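Local coordinates for trehalose-6-phosphate phosphatase-related protein (Thermoplasma acidophilum, PDB 1U02) that removes the phosphate from trehalose 6-phosphate to give free trehalose, as a magnesium-dependent phosphatase of the HAD clan, at residues N61-C69 against R155-I165; A177-F187 against I196-A205. All coordinates share one frame; numbering follows the deposited sequence.

Interaction 1. Residues N61-C69 against R155-I165; sequences NMICYHGAC and RVPGVNKGSAI
The imidazole of H66 is held between two basic side chains, with NH1 of R155 over one ring face and the alkyl chain of K161 alongside. NH1 is displaced toward the rim of the ring, 3.6 Å from H66 CD2. The guanidinium is turned 60° against the ring, so this is no flat stack. V159 CG2 lies against one face of that guanidinium. R155 NE is held by a salt bridge to E144.

K161 runs past the ring with its aliphatic part. Its CG is 3.5 Å from H66 ND1, and CE is 3.7 Å from H66 CE1. The chain is extended beyond CG (chi2 -177°), which carries NZ past the ring to salt bridges with D7 and D183. D7, probably the nucleophile, also binds magnesium. In HAD phosphatases a lysine at the start of a helix commonly serves the phosphate site, and K161, in the first turn of helix 161-169, is consistent with that role. Replacing H66 by an alanine is likely to open a gap between K161 CG to CE and R155 NH1, leaving both without the ring they touch.

Away from the ring the contact is mostly apolar. V159 CG1 reaches A68 CB at 3.8 Å and also lies against Y65 O. A164 CB meets I63 CG2 at 3.6 Å and G67 CA at 3.9 Å. A beta carbon on G67 would be tight against A164 CB, and the phi of 118° would also press it on the preceding carbonyl. The lack of a side chain lets the turn after strand 61-64 approach helix 161-169. Where strand 69-72 starts beside C64, A68 and C69 share that one partner, a classic beta bulge. N160 caps the helix: its OD1 accepts from S163 N, at 3.0 Å.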
loop_
_atom_site.group_PDB
_atom_site.type_symbol
_atom_site.label_atom_id
_atom_site.label_comp_id
_atom_site.label_asym_id
_atom_site.label_seq_id
_atom_site.Cartn_x
_atom_site.Cartn_y
_atom_site.Cartn_z
ATOM N N ASN A 61 7.974 -10.958 -2.956
ATOM C CA ASN A 61 6.824 -10.756 -3.822
ATOM C C ASN A 61 6.028 -9.554 -3.341
ATOM O O ASN A 61 6.157 -9.126 -2.193
ATOM C CB ASN A 61 5.932 -12.000 -3.835
ATOM C CG ASN A 61 6.585 -13.175 -4.542
ATOM O OD1 ASN A 61 7.245 -13.005 -5.565
ATOM N ND2 ASN A 61 6.392 -14.373 -4.005
HETATM N N MSE A 62 5.197 -9.005 -4.216
HETATM C CA MSE A 62 4.409 -7.859 -3.822
HETATM C C MSE A 62 3.091 -7.732 -4.562
HETATM O O MSE A 62 2.969 -8.099 -5.733
HETATM C CB MSE A 62 5.234 -6.576 -3.989
HETATM C CG MSE A 62 5.807 -6.374 -5.380
HETATM SE SE MSE A 62 7.050 -4.869 -5.506
HETATM C CE MSE A 62 8.632 -5.700 -4.788
ATOM N N ILE A 63 2.099 -7.237 -3.835
ATOM C CA ILE A 63 0.775 -6.983 -4.371
ATOM C C ILE A 63 0.708 -5.460 -4.278
ATOM O O ILE A 63 0.660 -4.908 -3.180
ATOM C CB ILE A 63 -0.331 -7.627 -3.491
ATOM C CG1 ILE A 63 -0.220 -9.154 -3.557
ATOM C CG2 ILE A 63 -1.710 -7.192 -3.974
ATOM C CD1 ILE A 63 -1.154 -9.885 -2.600
ATOM N N CYS A 64 0.738 -4.785 -5.427
ATOM C CA CYS A 64 0.719 -3.321 -5.458
ATOM C C CYS A 64 -0.595 -2.720 -5.938
ATOM O O CYS A 64 -1.461 -3.433 -6.445
ATOM C CB CYS A 64 1.864 -2.820 -6.341
ATOM S SG CYS A 64 3.494 -3.373 -5.764
ATOM N N TYR A 65 -0.733 -1.405 -5.772
ATOM C CA TYR A 65 -1.948 -0.691 -6.176
ATOM C C TYR A 65 -3.184 -1.355 -5.565
ATOM O O TYR A 65 -4.233 -1.451 -6.210
ATOM C CB TYR A 65 -2.097 -0.688 -7.703
ATOM C CG TYR A 65 -1.000 0.009 -8.479
ATOM C CD1 TYR A 65 -0.794 1.383 -8.360
ATOM C CD2 TYR A 65 -0.205 -0.698 -9.381
ATOM C CE1 TYR A 65 0.171 2.040 -9.121
ATOM C CE2 TYR A 65 0.766 -0.052 -10.152
ATOM C CZ TYR A 65 0.943 1.317 -10.019
ATOM O OH TYR A 65 1.865 1.962 -10.806
ATOM N N HIS A 66 -3.056 -1.821 -4.327
ATOM C CA HIS A 66 -4.164 -2.476 -3.636
ATOM C C HIS A 66 -4.666 -3.706 -4.396
ATOM O O HIS A 66 -5.804 -4.143 -4.203
ATOM C CB HIS A 66 -5.317 -1.485 -3.424
ATOM C CG HIS A 66 -5.025 -0.428 -2.402
ATOM N ND1 HIS A 66 -5.108 -0.660 -1.048
ATOM C CD2 HIS A 66 -4.624 0.859 -2.541
ATOM C CE1 HIS A 66 -4.771 0.439 -0.393
ATOM N NE2 HIS A 66 -4.473 1.375 -1.277
ATOM N N GLY A 67 -3.812 -4.256 -5.258
ATOM C CA GLY A 67 -4.184 -5.441 -6.015
ATOM C C GLY A 67 -4.241 -5.327 -7.530
ATOM O O GLY A 67 -4.352 -6.346 -8.209
ATOM N N ALA A 68 -4.150 -4.116 -8.079
ATOM C CA ALA A 68 -4.219 -3.947 -9.532
ATOM C C ALA A 68 -3.038 -4.571 -10.272
ATOM O O ALA A 68 -3.165 -4.978 -11.427
ATOM C CB ALA A 68 -4.325 -2.465 -9.885
ATOM N N CYS A 69 -1.890 -4.639 -9.614
ATOM C CA CYS A 69 -0.696 -5.204 -10.226
ATOM C C CYS A 69 0.152 -5.868 -9.158
ATOM O O CYS A 69 0.232 -5.383 -8.034
ATOM C CB CYS A 69 0.111 -4.093 -10.912
ATOM S SG CYS A 69 1.481 -4.658 -11.945
ATOM N N ARG A 155 -7.533 5.783 -8.886
ATOM C CA ARG A 155 -6.987 4.461 -9.118
ATOM C C ARG A 155 -7.896 3.592 -9.981
ATOM O O ARG A 155 -8.960 4.034 -10.421
ATOM C CB ARG A 155 -6.734 3.791 -7.765
ATOM C CG ARG A 155 -7.987 3.644 -6.919
ATOM C CD ARG A 155 -7.696 3.206 -5.485
ATOM N NE ARG A 155 -8.915 2.720 -4.839
ATOM C CZ ARG A 155 -9.005 2.324 -3.572
ATOM N NH1 ARG A 155 -7.940 2.354 -2.781
ATOM N NH2 ARG A 155 -10.163 1.876 -3.101
ATOM N N VAL A 156 -7.464 2.359 -10.224
ATOM C CA VAL A 156 -8.239 1.417 -11.028
ATOM C C VAL A 156 -9.501 1.011 -10.260
ATOM O O VAL A 156 -9.433 0.625 -9.094
ATOM C CB VAL A 156 -7.406 0.147 -11.354
ATOM C CG1 VAL A 156 -8.288 -0.898 -12.036
ATOM C CG2 VAL A 156 -6.238 0.512 -12.257
ATOM N N PRO A 157 -10.675 1.101 -10.903
ATOM C CA PRO A 157 -11.910 0.724 -10.211
ATOM C C PRO A 157 -11.889 -0.713 -9.666
ATOM O O PRO A 157 -11.370 -1.624 -10.309
ATOM C CB PRO A 157 -12.981 0.911 -11.289
ATOM C CG PRO A 157 -12.422 2.027 -12.137
ATOM C CD PRO A 157 -10.961 1.631 -12.248
ATOM N N GLY A 158 -12.431 -0.895 -8.465
ATOM C CA GLY A 158 -12.518 -2.219 -7.874
ATOM C C GLY A 158 -11.324 -2.811 -7.144
ATOM O O GLY A 158 -11.427 -3.936 -6.651
ATOM N N VAL A 159 -10.205 -2.097 -7.051
ATOM C CA VAL A 159 -9.050 -2.663 -6.350
ATOM C C VAL A 159 -9.415 -2.985 -4.902
ATOM O O VAL A 159 -10.149 -2.239 -4.260
ATOM C CB VAL A 159 -7.834 -1.706 -6.389
ATOM C CG1 VAL A 159 -7.383 -1.519 -7.834
ATOM C CG2 VAL A 159 -8.187 -0.364 -5.764
ATOM N N ASN A 160 -8.890 -4.096 -4.392
ATOM C CA ASN A 160 -9.195 -4.540 -3.033
ATOM C C ASN A 160 -8.060 -5.388 -2.433
ATOM O O ASN A 160 -7.807 -6.501 -2.897
ATOM C CB ASN A 160 -10.490 -5.364 -3.076
ATOM C CG ASN A 160 -11.025 -5.699 -1.700
ATOM O OD1 ASN A 160 -10.322 -6.260 -0.863
ATOM N ND2 ASN A 160 -12.287 -5.362 -1.464
ATOM N N LYS A 161 -7.381 -4.868 -1.412
ATOM C CA LYS A 161 -6.294 -5.609 -0.763
ATOM C C LYS A 161 -6.746 -6.992 -0.305
ATOM O O LYS A 161 -6.061 -7.988 -0.542
ATOM C CB LYS A 161 -5.770 -4.869 0.468
ATOM C CG LYS A 161 -4.642 -3.886 0.234
ATOM C CD LYS A 161 -4.197 -3.306 1.574
ATOM C CE LYS A 161 -3.052 -2.316 1.422
ATOM N NZ LYS A 161 -2.739 -1.669 2.729
ATOM N N GLY A 162 -7.892 -7.035 0.375
ATOM C CA GLY A 162 -8.424 -8.293 0.875
ATOM C C GLY A 162 -8.582 -9.366 -0.186
ATOM O O GLY A 162 -8.117 -10.493 -0.007
ATOM N N SER A 163 -9.235 -9.015 -1.292
ATOM C CA SER A 163 -9.456 -9.959 -2.385
ATOM C C SER A 163 -8.142 -10.464 -2.969
ATOM O O SER A 163 -7.989 -11.658 -3.248
ATOM C CB SER A 163 -10.287 -9.302 -3.493
ATOM O OG SER A 163 -11.530 -8.849 -2.982
ATOM N N ALA A 164 -7.195 -9.549 -3.159
ATOM C CA ALA A 164 -5.892 -9.898 -3.712
ATOM C C ALA A 164 -5.175 -10.878 -2.789
ATOM O O ALA A 164 -4.613 -11.876 -3.240
ATOM C CB ALA A 164 -5.047 -8.639 -3.899
ATOM N N ILE A 165 -5.187 -10.588 -1.493
ATOM C CA ILE A 165 -4.542 -11.472 -0.535
ATOM C C ILE A 165 -5.251 -12.826 -0.547
ATOM O O ILE A 165 -4.615 -13.874 -0.657
ATOM C CB ILE A 165 -4.576 -10.870 0.887
ATOM C CG1 ILE A 165 -3.694 -9.618 0.928
ATOM C CG2 ILE A 165 -4.091 -11.902 1.908
ATOM C CD1 ILE A 165 -3.766 -8.852 2.237
#

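Interaction 2. Residues A177-F187 against I196-A205. With MG (magnesium ion), chain B.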
loop_
_atom_site.group_PDB
_atom_site.type_symbol
_atom_site.label_atom_id
_atom_site.label_comp_id
_atom_site.label_asym_id
_atom_site.label_seq_id
_atom_site.Cartn_x
_atom_site.Cartn_y
_atom_site.Cartn_z
ATOM N N ALA A 177 -0.733 -8.145 8.269
ATOM C CA ALA A 177 -0.549 -6.952 9.091
ATOM C C ALA A 177 -0.804 -5.660 8.319
ATOM O O ALA A 177 -0.373 -5.517 7.173
ATOM C CB ALA A 177 0.860 -6.943 9.662
ATOM N N GLY A 178 -1.494 -4.722 8.959
ATOM C CA GLY A 178 -1.804 -3.452 8.319
ATOM C C GLY A 178 -2.185 -2.405 9.349
ATOM O O GLY A 178 -2.418 -2.748 10.510
ATOM N N ASP A 179 -2.281 -1.145 8.930
ATOM C CA ASP A 179 -2.590 -0.052 9.852
ATOM C C ASP A 179 -3.854 0.782 9.618
ATOM O O ASP A 179 -4.249 1.544 10.501
ATOM C CB ASP A 179 -1.408 0.911 9.903
ATOM C CG ASP A 179 -1.211 1.642 8.591
ATOM O OD1 ASP A 179 -1.048 0.969 7.554
ATOM O OD2 ASP A 179 -1.227 2.886 8.593
ATOM N N ASP A 180 -4.479 0.688 8.449
ATOM C CA ASP A 180 -5.679 1.495 8.228
ATOM C C ASP A 180 -6.892 0.709 7.747
ATOM O O ASP A 180 -6.875 -0.518 7.709
ATOM C CB ASP A 180 -5.395 2.649 7.255
ATOM C CG ASP A 180 -5.052 2.173 5.862
ATOM O OD1 ASP A 180 -5.445 1.043 5.499
ATOM O OD2 ASP A 180 -4.403 2.938 5.122
ATOM N N ALA A 181 -7.942 1.432 7.372
ATOM C CA ALA A 181 -9.188 0.820 6.920
ATOM C C ALA A 181 -9.047 -0.219 5.812
ATOM O O ALA A 181 -9.727 -1.250 5.839
ATOM C CB ALA A 181 -10.163 1.906 6.488
ATOM N N THR A 182 -8.177 0.037 4.840
ATOM C CA THR A 182 -7.996 -0.906 3.742
ATOM C C THR A 182 -7.444 -2.227 4.260
ATOM O O THR A 182 -7.674 -3.285 3.673
ATOM C CB THR A 182 -7.036 -0.346 2.666
ATOM O OG1 THR A 182 -5.711 -0.235 3.208
ATOM C CG2 THR A 182 -7.510 1.030 2.209
ATOM N N ASP A 183 -6.717 -2.166 5.367
ATOM C CA ASP A 183 -6.152 -3.374 5.952
ATOM C C ASP A 183 -7.212 -4.012 6.836
ATOM O O ASP A 183 -7.313 -5.234 6.921
ATOM C CB ASP A 183 -4.909 -3.020 6.762
ATOM C CG ASP A 183 -3.871 -2.302 5.925
ATOM O OD1 ASP A 183 -3.332 -2.928 4.988
ATOM O OD2 ASP A 183 -3.608 -1.108 6.196
ATOM N N GLU A 184 -8.002 -3.167 7.487
ATOM C CA GLU A 184 -9.069 -3.636 8.357
ATOM C C GLU A 184 -10.011 -4.458 7.483
ATOM O O GLU A 184 -10.507 -5.506 7.896
ATOM C CB GLU A 184 -9.810 -2.442 8.958
ATOM C CG GLU A 184 -10.692 -2.791 10.139
ATOM C CD GLU A 184 -9.915 -3.423 11.272
ATOM O OE1 GLU A 184 -8.955 -2.790 11.761
ATOM O OE2 GLU A 184 -10.267 -4.550 11.678
ATOM N N ALA A 185 -10.236 -3.983 6.262
ATOM C CA ALA A 185 -11.104 -4.682 5.329
ATOM C C ALA A 185 -10.444 -5.997 4.926
ATOM O O ALA A 185 -11.110 -7.024 4.783
ATOM C CB ALA A 185 -11.354 -3.816 4.101
ATOM N N ALA A 186 -9.126 -5.963 4.752
ATOM C CA ALA A 186 -8.384 -7.158 4.377
ATOM C C ALA A 186 -8.503 -8.220 5.473
ATOM O O ALA A 186 -8.577 -9.411 5.173
ATOM C CB ALA A 186 -6.922 -6.813 4.124
ATOM N N PHE A 187 -8.525 -7.795 6.736
ATOM C CA PHE A 187 -8.660 -8.742 7.845
ATOM C C PHE A 187 -10.026 -9.423 7.728
ATOM O O PHE A 187 -10.150 -10.636 7.895
ATOM C CB PHE A 187 -8.594 -8.036 9.211
ATOM C CG PHE A 187 -7.357 -7.203 9.427
ATOM C CD1 PHE A 187 -6.120 -7.601 8.927
ATOM C CD2 PHE A 187 -7.429 -6.037 10.189
ATOM C CE1 PHE A 187 -4.963 -6.844 9.183
ATOM C CE2 PHE A 187 -6.285 -5.272 10.454
ATOM C CZ PHE A 187 -5.048 -5.680 9.949
ATOM N N ILE A 196 -2.987 -8.779 12.223
ATOM C CA ILE A 196 -2.272 -7.885 13.129
ATOM C C ILE A 196 -2.525 -6.418 12.782
ATOM O O ILE A 196 -2.194 -5.963 11.685
ATOM C CB ILE A 196 -0.747 -8.142 13.062
ATOM C CG1 ILE A 196 -0.441 -9.606 13.384
ATOM C CG2 ILE A 196 -0.023 -7.211 14.015
ATOM C CD1 ILE A 196 1.021 -9.969 13.196
ATOM N N LYS A 197 -3.098 -5.678 13.722
ATOM C CA LYS A 197 -3.378 -4.263 13.502
ATOM C C LYS A 197 -2.247 -3.420 14.075
ATOM O O LYS A 197 -1.775 -3.674 15.182
ATOM C CB LYS A 197 -4.696 -3.874 14.175
ATOM C CG LYS A 197 -5.032 -2.381 14.151
ATOM C CD LYS A 197 -5.434 -1.902 12.760
ATOM C CE LYS A 197 -6.043 -0.503 12.805
ATOM N NZ LYS A 197 -5.133 0.483 13.437
ATOM N N VAL A 198 -1.807 -2.424 13.314
ATOM C CA VAL A 198 -0.750 -1.536 13.774
ATOM C C VAL A 198 -1.367 -0.162 13.995
ATOM O O VAL A 198 -2.052 0.357 13.116
ATOM C CB VAL A 198 0.377 -1.385 12.728
ATOM C CG1 VAL A 198 1.458 -0.451 13.264
ATOM C CG2 VAL A 198 0.966 -2.749 12.385
ATOM N N GLY A 199 -1.138 0.414 15.171
ATOM C CA GLY A 199 -1.661 1.738 15.450
ATOM C C GLY A 199 -2.956 1.802 16.231
ATOM O O GLY A 199 -3.622 0.794 16.461
ATOM N N GLU A 200 -3.314 3.018 16.622
ATOM C CA GLU A 200 -4.519 3.278 17.395
ATOM C C GLU A 200 -5.787 3.054 16.568
ATOM O O GLU A 200 -5.736 3.007 15.338
ATOM C CB GLU A 200 -4.469 4.718 17.915
ATOM C CG GLU A 200 -5.489 5.063 18.979
ATOM C CD GLU A 200 -5.176 6.385 19.654
ATOM O OE1 GLU A 200 -5.071 7.404 18.937
ATOM O OE2 GLU A 200 -5.032 6.407 20.895
ATOM N N GLY A 201 -6.919 2.907 17.252
ATOM C CA GLY A 201 -8.180 2.696 16.563
ATOM C C GLY A 201 -8.817 1.351 16.858
ATOM O O GLY A 201 -8.132 0.401 17.238
ATOM N N GLU A 202 -10.133 1.271 16.689
ATOM C CA GLU A 202 -10.867 0.032 16.931
ATOM C C GLU A 202 -10.531 -0.944 15.803
ATOM O O GLU A 202 -10.319 -0.531 14.664
ATOM C CB GLU A 202 -12.376 0.309 16.942
ATOM C CG GLU A 202 -12.804 1.472 17.839
ATOM C CD GLU A 202 -12.844 1.110 19.316
ATOM O OE1 GLU A 202 -11.874 0.497 19.810
ATOM O OE2 GLU A 202 -13.845 1.452 19.985
ATOM N N THR A 203 -10.490 -2.236 16.111
ATOM C CA THR A 203 -10.163 -3.222 15.087
ATOM C C THR A 203 -10.641 -4.622 15.434
ATOM O O THR A 203 -10.939 -4.921 16.588
ATOM C CB THR A 203 -8.641 -3.286 14.845
ATOM O OG1 THR A 203 -8.345 -4.335 13.916
ATOM C CG2 THR A 203 -7.911 -3.557 16.152
ATOM N N HIS A 204 -10.704 -5.478 14.421
ATOM C CA HIS A 204 -11.126 -6.856 14.613
ATOM C C HIS A 204 -9.954 -7.808 14.409
ATOM O O HIS A 204 -10.137 -9.019 14.287
ATOM C CB HIS A 204 -12.263 -7.198 13.645
ATOM C CG HIS A 204 -13.546 -6.497 13.961
ATOM N ND1 HIS A 204 -14.227 -6.693 15.145
ATOM C CD2 HIS A 204 -14.264 -5.590 13.259
ATOM C CE1 HIS A 204 -15.309 -5.937 15.156
ATOM N NE2 HIS A 204 -15.356 -5.257 14.024
ATOM N N ALA A 205 -8.746 -7.249 14.376
ATOM C CA ALA A 205 -7.541 -8.042 14.195
ATOM C C ALA A 205 -7.336 -8.918 15.426
ATOM O O ALA A 205 -7.739 -8.554 16.529
ATOM C CB ALA A 205 -6.336 -7.123 13.996
HETATM MG MG MG B . -0.551 1.425 5.648
HETATM O O HOH W 1 -3.406 2.910 12.898
HETATM O O HOH W 2 -1.179 3.351 5.893
HETATM O O HOH W 3 -2.371 0.705 4.844
HETATM O O HOH W 4 -0.060 1.792 3.650
#
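This is a contact within a beta-alpha-beta unit at the C-terminal ends of two neighbouring parallel strands, where D179 binds magnesium. Strands 174-178 and 194-198 pair through G178: its N donates to I196 O at 3.1 Å, and its O accepts from V198 N at 2.9 Å. A177 CB packs on I196 CB on one sheet face.

E184 ties the helix to the loop after the second strand. Its carboxylate takes one bond on each oxygen. T203 OG1 donates to E184 OE1 at 2.7 Å, on the syn lone pair, and H204 N donates almost straight to E184 OE2 at 2.9 Å. The chain extends away from the backbone N and then bends (chi1 -165°, chi2 59°), which turns the carboxylate to the loop. T203 OG1 also accepts from A205 N, forming an ST turn. The F187 ring has A205 CB over one face, while K197 CD comes to its edge.

The unit belongs to the Rossmann-like core of the HAD fold, with strand 174-178 next to the D7 strand. D179 OD1 binds the magnesium ion at 2.0 Å. D7 and D9 and three waters complete the site. D183 works as second shell: its OD2 accepts from D180 N on the anti lone pair and accepts a hydrogen bond from a magnesium-bound water, O to D183 OD2 2.6 Å. With D180 OD1 receiving D183 N in return, weakly, the pair makes a capping box at the start of helix 181-188.

K197 is bent at chi2 (72°) and at its end, which brings NZ over the carbonyls at the strand end. NZ donates to V198 O at 3.1 Å, and weakly to D179 O across the contact and to E200 O.

Both contacts reach the same mixed sheet, and both are partly buried. Interaction 1 lies deeper, its centre about 9 Å from the centre of the chain against about 13 Å for interaction 2. Interaction 1 joins the turn after strand 61-64 to the start of helix 161-169; interaction 2 joins adjacent parallel strands and the helix between them. Helix 161-169 is followed in the chain by strand 174-178. Interaction 1 rests on apolar packing and a histidine set among basic chains, whereas interaction 2 rests on sheet pairing, carboxylate bonds and a metal. The two meet at K161 and D183, and G162 packs on A186. D183 thus links the lysine with a magnesium-bound water.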